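Local atomic coordinates of carboxyltransferase domain-containing protein (Pyrococcus horikoshii, PDB entry 2PHC), a protein that is of unknown function but, as a carboxyltransferase-domain (subdomain C and D) family member with a cyclophilin-like fold, is predicted to bind ATP and have hydrolase activity. Residues N107-D112 with E142-P147. Sequence-based numbering, arbitrary orientation.
Sequences NGLSVD and ERIATP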
loop_
_atom_site.group_PDB
_atom_site.type_symbol
_atom_site.label_atom_id
_atom_site.label_comp_id
_atom_site.label_asym_id
_atom_site.label_seq_id
_atom_site.Cartn_x
_atom_site.Cartn_y
_atom_site.Cartn_z
ATOM N N ASN A 107 21.170 -1.688 1.669
ATOM C CA ASN A 107 20.341 -2.787 1.119
ATOM C C ASN A 107 20.777 -3.236 -0.246
ATOM O O ASN A 107 20.307 -4.251 -0.716
ATOM C CB ASN A 107 18.838 -2.386 1.140
ATOM C CG ASN A 107 18.317 -2.323 2.540
ATOM O OD1 ASN A 107 18.331 -3.329 3.241
ATOM N ND2 ASN A 107 17.992 -1.121 3.006
ATOM N N GLY A 108 21.667 -2.475 -0.876
ATOM C CA GLY A 108 22.458 -3.001 -2.003
ATOM C C GLY A 108 21.657 -2.647 -3.210
ATOM O O GLY A 108 21.542 -3.443 -4.134
ATOM N N LEU A 109 21.168 -1.401 -3.241
ATOM C CA LEU A 109 20.310 -0.954 -4.320
ATOM C C LEU A 109 20.749 0.440 -4.726
ATOM O O LEU A 109 21.455 1.122 -3.993
ATOM C CB LEU A 109 18.829 -0.876 -3.836
ATOM C CG LEU A 109 18.045 -2.074 -3.257
ATOM C CD1 LEU A 109 16.851 -1.652 -2.358
ATOM C CD2 LEU A 109 17.559 -3.062 -4.361
ATOM N N SER A 110 20.292 0.877 -5.876
ATOM C CA SER A 110 20.354 2.274 -6.217
ATOM C C SER A 110 19.311 3.082 -5.517
ATOM O O SER A 110 18.347 2.576 -5.052
ATOM C CB SER A 110 20.219 2.521 -7.735
ATOM O OG SER A 110 18.927 2.137 -8.197
ATOM N N VAL A 111 19.525 4.371 -5.505
ATOM C CA VAL A 111 18.565 5.288 -4.977
ATOM C C VAL A 111 17.230 5.195 -5.743
ATOM O O VAL A 111 16.159 5.103 -5.095
ATOM C CB VAL A 111 19.108 6.729 -4.977
ATOM C CG1 VAL A 111 18.026 7.690 -4.743
ATOM C CG2 VAL A 111 20.159 6.902 -3.897
ATOM N N ASP A 112 17.277 5.237 -7.098
ATOM C CA ASP A 112 16.056 5.086 -7.911
ATOM C C ASP A 112 15.204 3.821 -7.526
ATOM O O ASP A 112 13.971 3.873 -7.604
ATOM C CB ASP A 112 16.422 4.978 -9.411
ATOM C CG ASP A 112 16.675 6.343 -10.080
ATOM O OD1 ASP A 112 16.686 7.402 -9.353
ATOM O OD2 ASP A 112 16.839 6.334 -11.349
ATOM N N GLU A 142 10.273 -5.397 2.478
ATOM C CA GLU A 142 11.464 -5.618 3.314
ATOM C C GLU A 142 12.875 -5.338 2.704
ATOM O O GLU A 142 13.862 -5.210 3.438
ATOM C CB GLU A 142 11.404 -7.021 3.921
ATOM C CG GLU A 142 10.227 -7.084 4.848
ATOM C CD GLU A 142 9.997 -8.407 5.543
ATOM O OE1 GLU A 142 10.887 -9.327 5.500
ATOM O OE2 GLU A 142 8.889 -8.498 6.137
ATOM N N ARG A 143 12.953 -5.215 1.382
ATOM C CA ARG A 143 14.200 -4.962 0.713
ATOM C C ARG A 143 14.742 -3.590 1.010
ATOM O O ARG A 143 15.920 -3.310 0.702
ATOM C CB ARG A 143 14.044 -5.141 -0.798
ATOM C CG ARG A 143 13.916 -6.587 -1.243
ATOM C CD ARG A 143 13.604 -6.577 -2.756
ATOM N NE ARG A 143 12.246 -6.145 -3.080
ATOM C CZ ARG A 143 11.821 -5.761 -4.287
ATOM N NH1 ARG A 143 12.661 -5.697 -5.326
ATOM N NH2 ARG A 143 10.546 -5.411 -4.456
ATOM N N ILE A 144 13.866 -2.704 1.494
ATOM C CA ILE A 144 14.300 -1.375 1.970
ATOM C C ILE A 144 14.349 -1.169 3.498
ATOM O O ILE A 144 14.598 -0.073 3.961
ATOM C CB ILE A 144 13.603 -0.251 1.230
ATOM C CG1 ILE A 144 12.092 -0.315 1.411
ATOM C CG2 ILE A 144 13.967 -0.302 -0.244
ATOM C CD1 ILE A 144 11.479 1.001 1.062
ATOM N N ALA A 145 14.201 -2.268 4.246
ATOM C CA ALA A 145 14.308 -2.285 5.709
ATOM C C ALA A 145 15.645 -1.639 6.178
ATOM O O ALA A 145 16.698 -1.990 5.633
ATOM C CB ALA A 145 14.189 -3.742 6.215
ATOM N N THR A 146 15.628 -0.717 7.146
ATOM C CA THR A 146 16.860 -0.008 7.567
ATOM C C THR A 146 16.723 0.469 8.967
ATOM O O THR A 146 15.776 1.260 9.275
ATOM C CB THR A 146 17.205 1.250 6.674
ATOM O OG1 THR A 146 17.146 0.891 5.298
ATOM C CG2 THR A 146 18.635 1.777 6.976
ATOM N N PRO A 147 17.697 0.088 9.840
ATOM C CA PRO A 147 17.634 0.518 11.262
ATOM C C PRO A 147 17.744 2.019 11.392
ATOM O O PRO A 147 18.133 2.626 10.446
ATOM C CB PRO A 147 18.805 -0.211 11.944
ATOM C CG PRO A 147 19.818 -0.407 10.822
ATOM C CD PRO A 147 18.905 -0.724 9.567
HETATM O O HOH W 1 17.785 -5.597 -0.237
#
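The side-chain amide of Asn107, at a Schellman-capped helix end, bonds to Ala145 and Thr146 and, within the cyclophilin-like carboxyltransferase domain, joins the turn between helices 100-107 and 111-119 to the loop after strand 134-138. Its ND2 donates to Ala145 O at 3.1 Å, with an N-H...O angle of 143°. The acceptor lies close to the amide plane of Asn107, whereas ND2 sits above the carbonyl plane of Ala145, 48° out of it. A second, weak bond runs from ND2 to Thr146 OG1 (3.2 Å), and ND2 also bonds to Val103 O, so it faces two acceptors of the loop and one of its own helix. Asparagine suits this place because a short side chain brings an N-H donor to the loop's backbone; CG, anti to the carbonyl carbon (chi1 -69°), carries the amide there. The backbone itself sets Asn107 CB close against Arg143 O, 3.1 Å away. A water donates to both Asn107 O and Arg143 O, tying the two backbones together.

Leu109 adds the apolar contact: its CD1 lies beside Arg143 O (3.6 Å) and meets Ile144 CG2 at 3.8 Å, the two side chains crossing at about a right angle. Both touch Ile117 of helix 111-119, and buried Ile144 also touches Ile163 of strand 160-164, so apolar side chains suit both places. Between Asn107 and Leu109, Gly108 is the C-prime residue of the Schellman motif; its positive phi, easily adopted by glycine, turns the chain out of the helix, while Gly108 N and Leu109 N bond back to helix carbonyls. On the loop side, the short 3-10 segment 142-144 is closed by Ala145 N bonding to Glu142 O at 3.1 Å.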